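Local coordinates for endoglucanase (Clostridium thermocellum, PDB 2C4X), which probably hydrolyses cellulose as part of a larger cellulosomal enzyme, and comprises here a PKD domain and a carbohydrate-binding module that recognises beta-glucan chains and xyloglucan, at residues E6-K11 against I35-T40; A12-S17 against V27-S32; A42-D47 against L75-N80. The protein carries 1 engineered substitution. All blocks are in the same frame, centred on the assembly; numbering follows the deposited sequence.

Interaction 1 of 3, residues E6-K11 against I35-T40. With CA (calcium ion), chain B.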
loop_
_atom_site.group_PDB
_atom_site.type_symbol
_atom_site.label_atom_id
_atom_site.label_comp_id
_atom_site.label_asym_id
_atom_site.label_seq_id
_atom_site.Cartn_x
_atom_site.Cartn_y
_atom_site.Cartn_z
ATOM N N GLU A 6 -45.524 17.744 -7.634
ATOM C CA GLU A 6 -44.503 17.415 -6.621
ATOM C C GLU A 6 -43.053 17.752 -6.986
ATOM O O GLU A 6 -42.551 17.336 -8.034
ATOM C CB GLU A 6 -44.601 15.931 -6.244
ATOM C CG GLU A 6 -45.362 15.652 -4.953
ATOM C CD GLU A 6 -44.470 15.707 -3.714
ATOM O OE1 GLU A 6 -43.301 15.255 -3.784
ATOM O OE2 GLU A 6 -44.950 16.189 -2.661
ATOM N N ASN A 7 -42.381 18.483 -6.099
ATOM C CA ASN A 7 -40.979 18.856 -6.300
ATOM C C ASN A 7 -40.040 17.646 -6.389
ATOM O O ASN A 7 -40.045 16.788 -5.507
ATOM C CB ASN A 7 -40.504 19.800 -5.185
ATOM C CG ASN A 7 -39.035 20.185 -5.331
ATOM O OD1 ASN A 7 -38.548 20.401 -6.441
ATOM N ND2 ASN A 7 -38.333 20.288 -4.215
ATOM N N GLN A 8 -39.243 17.586 -7.457
ATOM C CA GLN A 8 -38.190 16.575 -7.582
ATOM C C GLN A 8 -36.956 16.994 -6.796
ATOM O O GLN A 8 -36.521 18.161 -6.878
ATOM C CB GLN A 8 -37.806 16.345 -9.045
ATOM C CG GLN A 8 -38.914 15.768 -9.884
ATOM C CD GLN A 8 -38.579 15.741 -11.362
ATOM O OE1 GLN A 8 -37.424 15.582 -11.761
ATOM N NE2 GLN A 8 -39.593 15.899 -12.180
ATOM N N ALA A 9 -36.399 16.047 -6.039
ATOM C CA ALA A 9 -35.152 16.283 -5.313
ATOM C C ALA A 9 -33.993 16.400 -6.307
ATOM O O ALA A 9 -33.994 15.732 -7.332
ATOM C CB ALA A 9 -34.890 15.173 -4.294
ATOM N N PRO A 10 -33.016 17.277 -6.016
ATOM C CA PRO A 10 -31.920 17.473 -6.954
ATOM C C PRO A 10 -31.030 16.225 -7.018
ATOM O O PRO A 10 -31.144 15.337 -6.166
ATOM C CB PRO A 10 -31.146 18.664 -6.371
ATOM C CG PRO A 10 -31.530 18.718 -4.916
ATOM C CD PRO A 10 -32.905 18.123 -4.809
ATOM N N LYS A 11 -30.169 16.150 -8.019
ATOM C CA LYS A 11 -29.220 15.038 -8.097
ATOM C C LYS A 11 -27.836 15.491 -7.643
ATOM O O LYS A 11 -27.325 16.509 -8.107
ATOM C CB LYS A 11 -29.232 14.407 -9.488
ATOM C CG LYS A 11 -30.595 13.709 -9.754
ATOM C CD LYS A 11 -30.631 12.748 -10.945
ATOM C CE LYS A 11 -29.931 11.401 -10.635
ATOM N NZ LYS A 11 -30.329 10.707 -9.344
ATOM N N ILE A 35 -27.412 18.592 -10.280
ATOM C CA ILE A 35 -28.444 19.360 -10.974
ATOM C C ILE A 35 -29.810 19.192 -10.320
ATOM O O ILE A 35 -30.133 18.122 -9.814
ATOM C CB ILE A 35 -28.488 19.002 -12.507
ATOM C CG1 ILE A 35 -29.471 19.908 -13.263
ATOM C CG2 ILE A 35 -28.751 17.503 -12.714
ATOM C CD1 ILE A 35 -29.313 19.867 -14.798
ATOM N N ASP A 36 -30.584 20.273 -10.290
ATOM C CA ASP A 36 -31.995 20.167 -9.990
ATOM C C ASP A 36 -32.750 20.238 -11.310
ATOM O O ASP A 36 -32.610 21.203 -12.064
ATOM C CB ASP A 36 -32.469 21.255 -9.030
ATOM C CG ASP A 36 -33.825 20.948 -8.452
ATOM O OD1 ASP A 36 -34.099 19.756 -8.194
ATOM O OD2 ASP A 36 -34.637 21.876 -8.257
ATOM N N GLU A 37 -33.539 19.205 -11.586
ATOM C CA GLU A 37 -34.233 19.087 -12.859
ATOM C C GLU A 37 -35.413 20.053 -13.014
ATOM O O GLU A 37 -35.731 20.459 -14.136
ATOM C CB GLU A 37 -34.680 17.640 -13.095
ATOM C CG GLU A 37 -33.565 16.601 -12.890
ATOM C CD GLU A 37 -32.507 16.624 -13.987
ATOM O OE1 GLU A 37 -32.714 17.269 -15.037
ATOM O OE2 GLU A 37 -31.460 15.973 -13.799
ATOM N N ASP A 38 -36.052 20.415 -11.900
ATOM C CA ASP A 38 -37.254 21.249 -11.953
ATOM C C ASP A 38 -37.096 22.565 -11.179
ATOM O O ASP A 38 -38.084 23.225 -10.842
ATOM C CB ASP A 38 -38.485 20.464 -11.463
ATOM C CG ASP A 38 -38.373 20.042 -9.994
ATOM O OD1 ASP A 38 -37.283 20.195 -9.410
ATOM O OD2 ASP A 38 -39.368 19.547 -9.422
ATOM N N GLY A 39 -35.853 22.949 -10.911
ATOM C CA GLY A 39 -35.574 24.172 -10.168
ATOM C C GLY A 39 -34.101 24.480 -10.259
ATOM O O GLY A 39 -33.484 24.256 -11.301
ATOM N N THR A 40 -33.540 24.992 -9.166
ATOM C CA THR A 40 -32.118 25.296 -9.091
ATOM C C THR A 40 -31.534 24.785 -7.773
ATOM O O THR A 40 -32.259 24.593 -6.799
ATOM C CB THR A 40 -31.843 26.819 -9.221
ATOM O OG1 THR A 40 -32.570 27.525 -8.211
ATOM C CG2 THR A 40 -32.283 27.347 -10.598
HETATM CA CA CA B . -36.306 20.518 -7.295
HETATM O O HOH W 1 -41.581 19.126 -10.737
HETATM O O HOH W 2 -34.459 17.441 -9.651
HETATM O O HOH W 3 -36.968 22.818 -6.950
#
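A calcium ion joins Asn7 and Gln8 of one loop to Asp36 and Asp38 of another that runs nearly opposite to it, their oxygens crowding round one metal. Asp36 grips the calcium with both carboxylate oxygens, OD1 at 2.5 Å and OD2 at 2.4 Å. From the other loop come the amide oxygen OD1 of Asn7 and the backbone carbonyl O of Gln8. Asn7 reaches inward because CG stands anti to its backbone N (chi1 178°), which carries the amide to the metal.

Asp38 divides its work. Its OD1 binds calcium at 2.4 Å, while OD2 turns to the backbone and accepts from Gln8 N at 2.8 Å, a nearly straight bond met on the syn side but 27° out of the carboxylate plane. One carboxylate thus binds the ion and also fixes Gln8, whose own carbonyl O is a ligand, and a water donates to the same OD2. A second water ties the loops together at Asp36: it donates to Asp36 OD1 and Ala9 O and accepts from Glu37 N. Farther along, Lys11 N gives a bond of 2.7 Å to Ile35 O, and Ile35 N returns one of 3.0 Å to Lys11 O, a single antiparallel bridge that closes the loop pair. Asp79 OD2 and a water complete a shell of seven oxygens, the calcium site at one end of the PKD domain.

Interaction 2 of 3, residues A12-S17 against V27-S32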
loop_
_atom_site.group_PDB
_atom_site.type_symbol
_atom_site.label_atom_id
_atom_site.label_comp_id
_atom_site.label_asym_id
_atom_site.label_seq_id
_atom_site.Cartn_x
_atom_site.Cartn_y
_atom_site.Cartn_z
ATOM N N ALA A 12 -27.283 14.753 -6.684
ATOM C CA ALA A 12 -26.018 15.077 -6.052
ATOM C C ALA A 12 -24.928 14.135 -6.565
ATOM O O ALA A 12 -25.088 12.905 -6.597
ATOM C CB ALA A 12 -26.138 14.974 -4.537
ATOM N N ILE A 13 -23.819 14.720 -6.987
ATOM C CA ILE A 13 -22.680 13.933 -7.459
ATOM C C ILE A 13 -21.455 14.830 -7.392
ATOM O O ILE A 13 -21.558 16.050 -7.542
ATOM C CB ILE A 13 -22.882 13.404 -8.915
ATOM C CG1 ILE A 13 -21.819 12.339 -9.254
ATOM C CG2 ILE A 13 -22.864 14.566 -9.914
ATOM C CD1 ILE A 13 -22.101 11.512 -10.500
ATOM N N PHE A 14 -20.302 14.223 -7.147
ATOM C CA PHE A 14 -19.052 14.955 -7.247
ATOM C C PHE A 14 -17.907 14.064 -7.662
ATOM O O PHE A 14 -17.979 12.842 -7.521
ATOM C CB PHE A 14 -18.730 15.705 -5.940
ATOM C CG PHE A 14 -18.357 14.809 -4.785
ATOM C CD1 PHE A 14 -19.331 14.351 -3.896
ATOM C CD2 PHE A 14 -17.029 14.445 -4.572
ATOM C CE1 PHE A 14 -18.983 13.530 -2.813
ATOM C CE2 PHE A 14 -16.674 13.620 -3.502
ATOM C CZ PHE A 14 -17.648 13.164 -2.623
ATOM N N THR A 15 -16.865 14.703 -8.201
ATOM C CA THR A 15 -15.568 14.082 -8.422
ATOM C C THR A 15 -14.520 14.924 -7.673
ATOM O O THR A 15 -14.827 16.016 -7.178
ATOM C CB THR A 15 -15.202 14.010 -9.926
ATOM O OG1 THR A 15 -15.138 15.335 -10.464
ATOM C CG2 THR A 15 -16.231 13.197 -10.712
ATOM N N PHE A 16 -13.292 14.417 -7.571
ATOM C CA PHE A 16 -12.219 15.193 -6.953
ATOM C C PHE A 16 -10.897 14.966 -7.670
ATOM O O PHE A 16 -10.718 13.969 -8.366
ATOM C CB PHE A 16 -12.091 14.922 -5.437
ATOM C CG PHE A 16 -11.883 13.471 -5.090
ATOM C CD1 PHE A 16 -10.615 12.884 -5.187
ATOM C CD2 PHE A 16 -12.951 12.693 -4.662
ATOM C CE1 PHE A 16 -10.421 11.545 -4.874
ATOM C CE2 PHE A 16 -12.770 11.336 -4.353
ATOM C CZ PHE A 16 -11.496 10.766 -4.457
ATOM N N SER A 17 -9.989 15.920 -7.493
ATOM C CA SER A 17 -8.664 15.889 -8.090
ATOM C C SER A 17 -7.681 16.552 -7.113
ATOM O O SER A 17 -8.018 17.588 -6.532
ATOM C CB SER A 17 -8.693 16.660 -9.408
ATOM O OG SER A 17 -7.519 16.391 -10.145
ATOM N N VAL A 27 -7.016 19.444 -2.547
ATOM C CA VAL A 27 -7.928 18.596 -3.298
ATOM C C VAL A 27 -9.065 19.501 -3.769
ATOM O O VAL A 27 -9.647 20.238 -2.977
ATOM C CB VAL A 27 -8.521 17.467 -2.415
ATOM C CG1 VAL A 27 -9.481 16.584 -3.227
ATOM C CG2 VAL A 27 -7.411 16.607 -1.818
ATOM N N VAL A 28 -9.371 19.473 -5.058
ATOM C CA VAL A 28 -10.519 20.216 -5.542
ATOM C C VAL A 28 -11.687 19.257 -5.695
ATOM O O VAL A 28 -11.619 18.320 -6.483
ATOM C CB VAL A 28 -10.237 20.956 -6.872
ATOM C CG1 VAL A 28 -11.515 21.633 -7.385
ATOM C CG2 VAL A 28 -9.120 21.977 -6.691
ATOM N N PHE A 29 -12.747 19.486 -4.926
ATOM C CA PHE A 29 -13.975 18.713 -5.068
ATOM C C PHE A 29 -14.890 19.453 -6.023
ATOM O O PHE A 29 -15.102 20.661 -5.888
ATOM C CB PHE A 29 -14.659 18.508 -3.705
ATOM C CG PHE A 29 -13.860 17.654 -2.754
ATOM C CD1 PHE A 29 -12.935 18.234 -1.883
ATOM C CD2 PHE A 29 -14.029 16.272 -2.736
ATOM C CE1 PHE A 29 -12.200 17.441 -0.985
ATOM C CE2 PHE A 29 -13.292 15.465 -1.865
ATOM C CZ PHE A 29 -12.376 16.051 -0.983
ATOM N N ASN A 30 -15.429 18.724 -6.988
ATOM C CA ASN A 30 -16.194 19.336 -8.059
ATOM C C ASN A 30 -17.572 18.690 -8.175
ATOM O O ASN A 30 -17.709 17.586 -8.689
ATOM C CB ASN A 30 -15.402 19.229 -9.370
ATOM C CG ASN A 30 -16.029 20.009 -10.502
ATOM O OD1 ASN A 30 -17.247 20.140 -10.585
ATOM N ND2 ASN A 30 -15.192 20.532 -11.391
ATOM N N ALA A 31 -18.589 19.387 -7.679
ATOM C CA ALA A 31 -19.970 18.902 -7.727
ATOM C C ALA A 31 -20.761 19.469 -8.908
ATOM O O ALA A 31 -21.994 19.503 -8.873
ATOM C CB ALA A 31 -20.677 19.234 -6.415
ATOM N N SER A 32 -20.063 19.908 -9.952
ATOM C CA SER A 32 -20.699 20.659 -11.039
ATOM C C SER A 32 -21.678 19.849 -11.901
ATOM O O SER A 32 -22.492 20.435 -12.614
ATOM C CB SER A 32 -19.652 21.354 -11.913
ATOM O OG SER A 32 -18.948 20.405 -12.687
#
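Phe29 packs against Phe16 and Phe14 across a short antiparallel strand pair, its ring lying alongside both and pointing the same way. Its CD2 comes within 3.6 Å of Phe16 CB and 3.8 Å of Phe14 CE2, the latter lying at the edge of the Phe29 ring, near its plane. The ring planes are turned by 68° against Phe14 and 57° against Phe16, so the three aromatics form an oblique cluster and not a stack. Phe16 shares the sheet face of Phe29, and Phe14 packs beside them just before the strand. In Phe16 CG sits between the backbone N and the carbonyl carbon (chi1 56°), which directs its ring alongside that of Phe29. Val27 adds CG1 beside Phe16 CB.

The side chains of Asn30 and Ser17 point to the other face, and their backbones carry the hydrogen bonds between the strands. Asn30 pairs with Thr15: Asn30 N donates to Thr15 O at 2.8 Å, and Thr15 N answers to Asn30 O. Ser17 repeats the pattern with Val28, its O accepting from Val28 N at 2.7 Å and its N donating back to Val28 O. The Asn30 side chain serves its own segment. OD1 takes a bond from Ser32 N at 2.9 Å, which makes an Asx turn, and a second from Ser32 OG at 2.7 Å; the two grip OD1 and hold the amide in place.

These two strands are a beta hairpin at one side of the PKD sandwich. Strand 60-63 continues the sheet beyond 27-30, with Ile61 and Tyr63 beside Phe29, while the aromatic face looks across to the second sheet: Phe14 meets Trp46 and Phe87 edge-to-face, and Phe16 and Val27 rest on Ile91 of strand 84-93.

Interaction 3 of 3, residues A42-D47 against L75-N80. Engineered in segment 42-47: Val45 (natural residue Ala). With CA (calcium ion), chain B.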
loop_
_atom_site.group_PDB
_atom_site.type_symbol
_atom_site.label_atom_id
_atom_site.label_comp_id
_atom_site.label_asym_id
_atom_site.label_seq_id
_atom_site.Cartn_x
_atom_site.Cartn_y
_atom_site.Cartn_z
ATOM N N ALA A 42 -29.687 25.460 -4.452
ATOM C CA ALA A 42 -29.441 26.602 -3.568
ATOM C C ALA A 42 -28.066 26.529 -2.908
ATOM O O ALA A 42 -27.367 27.540 -2.805
ATOM C CB ALA A 42 -30.534 26.718 -2.519
ATOM N N TYR A 43 -27.668 25.341 -2.456
ATOM C CA TYR A 43 -26.367 25.207 -1.823
ATOM C C TYR A 43 -25.827 23.774 -1.796
ATOM O O TYR A 43 -26.545 22.797 -2.072
ATOM C CB TYR A 43 -26.326 25.883 -0.432
ATOM C CG TYR A 43 -27.436 25.478 0.500
ATOM C CD1 TYR A 43 -27.317 24.335 1.287
ATOM C CD2 TYR A 43 -28.608 26.233 0.596
ATOM C CE1 TYR A 43 -28.336 23.949 2.157
ATOM C CE2 TYR A 43 -29.637 25.856 1.446
ATOM C CZ TYR A 43 -29.489 24.711 2.233
ATOM O OH TYR A 43 -30.489 24.311 3.094
ATOM N N TYR A 44 -24.533 23.696 -1.511
ATOM C CA TYR A 44 -23.772 22.460 -1.461
ATOM C C TYR A 44 -23.182 22.394 -0.071
ATOM O O TYR A 44 -22.513 23.341 0.359
ATOM C CB TYR A 44 -22.626 22.509 -2.485
ATOM C CG TYR A 44 -23.075 22.737 -3.911
ATOM C CD1 TYR A 44 -23.391 24.024 -4.368
ATOM C CD2 TYR A 44 -23.187 21.668 -4.809
ATOM C CE1 TYR A 44 -23.816 24.235 -5.651
ATOM C CE2 TYR A 44 -23.604 21.871 -6.103
ATOM C CZ TYR A 44 -23.922 23.161 -6.520
ATOM O OH TYR A 44 -24.335 23.387 -7.809
ATOM N N VAL A 45 -23.429 21.292 0.634
ATOM C CA VAL A 45 -22.914 21.101 1.989
ATOM C C VAL A 45 -21.986 19.879 1.972
ATOM O O VAL A 45 -22.371 18.814 1.497
ATOM C CB VAL A 45 -24.059 20.909 3.019
ATOM C CG1 VAL A 45 -23.500 20.641 4.428
ATOM C CG2 VAL A 45 -24.982 22.137 3.041
ATOM N N TRP A 46 -20.766 20.061 2.468
ATOM C CA TRP A 46 -19.721 19.034 2.421
ATOM C C TRP A 46 -19.320 18.592 3.820
ATOM O O TRP A 46 -19.136 19.431 4.711
ATOM C CB TRP A 46 -18.469 19.602 1.757
ATOM C CG TRP A 46 -18.658 20.073 0.345
ATOM C CD1 TRP A 46 -19.017 21.328 -0.064
ATOM C CD2 TRP A 46 -18.464 19.302 -0.842
ATOM N NE1 TRP A 46 -19.074 21.380 -1.438
ATOM C CE2 TRP A 46 -18.748 20.151 -1.942
ATOM C CE3 TRP A 46 -18.111 17.964 -1.086
ATOM C CZ2 TRP A 46 -18.657 19.718 -3.268
ATOM C CZ3 TRP A 46 -18.025 17.531 -2.403
ATOM C CH2 TRP A 46 -18.300 18.409 -3.480
ATOM N N ASP A 47 -19.173 17.279 4.003
ATOM C CA ASP A 47 -18.581 16.724 5.210
ATOM C C ASP A 47 -17.324 16.012 4.720
ATOM O O ASP A 47 -17.407 15.054 3.952
ATOM C CB ASP A 47 -19.554 15.762 5.911
ATOM C CG ASP A 47 -18.981 15.160 7.188
ATOM O OD1 ASP A 47 -17.764 14.899 7.272
ATOM O OD2 ASP A 47 -19.763 14.925 8.126
ATOM N N LEU A 75 -21.499 14.709 0.232
ATOM C CA LEU A 75 -22.063 15.939 -0.292
ATOM C C LEU A 75 -23.569 15.882 -0.182
ATOM O O LEU A 75 -24.187 14.904 -0.601
ATOM C CB LEU A 75 -21.688 16.121 -1.769
ATOM C CG LEU A 75 -22.477 17.164 -2.583
ATOM C CD1 LEU A 75 -22.101 18.593 -2.146
ATOM C CD2 LEU A 75 -22.233 16.959 -4.090
ATOM N N ILE A 76 -24.158 16.944 0.360
ATOM C CA ILE A 76 -25.592 17.149 0.285
ATOM C C ILE A 76 -25.885 18.394 -0.561
ATOM O O ILE A 76 -25.346 19.480 -0.326
ATOM C CB ILE A 76 -26.239 17.270 1.682
ATOM C CG1 ILE A 76 -26.028 15.981 2.486
ATOM C CG2 ILE A 76 -27.749 17.567 1.571
ATOM C CD1 ILE A 76 -26.343 16.114 3.982
ATOM N N VAL A 77 -26.761 18.210 -1.539
ATOM C CA VAL A 77 -27.181 19.260 -2.442
ATOM C C VAL A 77 -28.641 19.583 -2.138
ATOM O O VAL A 77 -29.478 18.677 -2.043
ATOM C CB VAL A 77 -26.998 18.777 -3.913
ATOM C CG1 VAL A 77 -27.747 19.643 -4.880
ATOM C CG2 VAL A 77 -25.525 18.732 -4.280
ATOM N N THR A 78 -28.950 20.871 -1.979
ATOM C CA THR A 78 -30.292 21.293 -1.625
ATOM C C THR A 78 -30.806 22.257 -2.677
ATOM O O THR A 78 -30.095 23.181 -3.072
ATOM C CB THR A 78 -30.317 21.945 -0.215
ATOM O OG1 THR A 78 -29.693 21.052 0.717
ATOM C CG2 THR A 78 -31.739 22.268 0.256
ATOM N N ASP A 79 -32.033 22.020 -3.138
ATOM C CA ASP A 79 -32.645 22.869 -4.160
ATOM C C ASP A 79 -33.369 24.097 -3.575
ATOM O O ASP A 79 -33.403 24.288 -2.345
ATOM C CB ASP A 79 -33.538 22.045 -5.110
ATOM C CG ASP A 79 -34.822 21.558 -4.461
ATOM O OD1 ASP A 79 -35.240 22.100 -3.427
ATOM O OD2 ASP A 79 -35.451 20.634 -5.013
ATOM N N ASN A 80 -33.924 24.922 -4.466
ATOM C CA ASN A 80 -34.638 26.157 -4.104
ATOM C C ASN A 80 -35.900 25.960 -3.244
ATOM O O ASN A 80 -36.408 26.911 -2.648
ATOM C CB ASN A 80 -34.987 26.961 -5.371
ATOM C CG ASN A 80 -35.880 26.183 -6.343
ATOM O OD1 ASN A 80 -35.482 25.156 -6.886
ATOM N ND2 ASN A 80 -37.091 26.683 -6.567
HETATM CA CA CA B . -36.306 20.518 -7.295
HETATM O O HOH W 3 -36.968 22.818 -6.950
#
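Leu75 lays its CD1 methyl over the centre of the six-membered ring of Trp46, 3.7 Å from the ring centroid and 12° off the normal, a close CH-pi contact. Leu75 CG is anti to its backbone N (chi1 165°), which swings the branch across to the opposite strand, and CB adds contacts near Trp46 CE3 and CZ3. The methyl is seated on the Trp46 face and only brushes Tyr44, with Leu75 CD1 4.0 Å from Tyr44 CB and near the ring edge, close to its plane. Next along this face Tyr44 runs beside Val77, whose CG2 touches Tyr44 CD2.

On the other face the pairs are Val45 with Ile76 and Tyr43 with Thr78. Val45 is an engineered residue, and its CB faces Ile76 CB loosely at 4.4 Å. Tyr43 lies alongside Thr78, whose CB sits over one face of the phenol ring, offset toward its rim, with OG1 near Tyr43 CE1.

The antiparallel ladder between the strands is regular at Val45 and Ile76, which exchange two backbone bonds of 2.8 Å each, Val45 N to Ile76 O and Ile76 N to Val45 O. It changes at the far end, where Ala42 and Tyr43 both face Thr78: Thr78 O accepts from Ala42 N at 2.7 Å and, weakly, from Tyr43 N, a classic beta bulge. Beyond it Asp79 gives OD2 to calcium at 2.4 Å, while OD1 accepts from Gln81 N and Ala83 N, so the turn that follows orients the ligand. Strands 41-47 and 69-79 are the central pair of a four-stranded antiparallel sheet, flanked by 53-56 and 84-93; Ile76 touches Ser84 and Ser86 of the latter, and Tyr44 rests on Pro59.

All three contacts belong to the PKD domain, with interactions 1 and 3 sharing one calcium. Asp79, at the end of strand 69-79, supplies the ligand missing from the two loops of interaction 1; Asn7 ND2 lies 3.0 Å from its OD2, a probable hydrogen bond, and water 3 serves both contacts. Thr40 O and Asn80 N, 2.9 Å apart in a probable hydrogen bond, join the loop to the residue just after strand 69-79. Segment 12-17 follows directly on 6-11, and interaction 2 is nested within the loop that interaction 1 closes, yet their centres are about 19 Å apart. It packs instead on interaction 3, about 12 Å between centres, where Ala31 CB is 3.6 Å from Leu75 CD2.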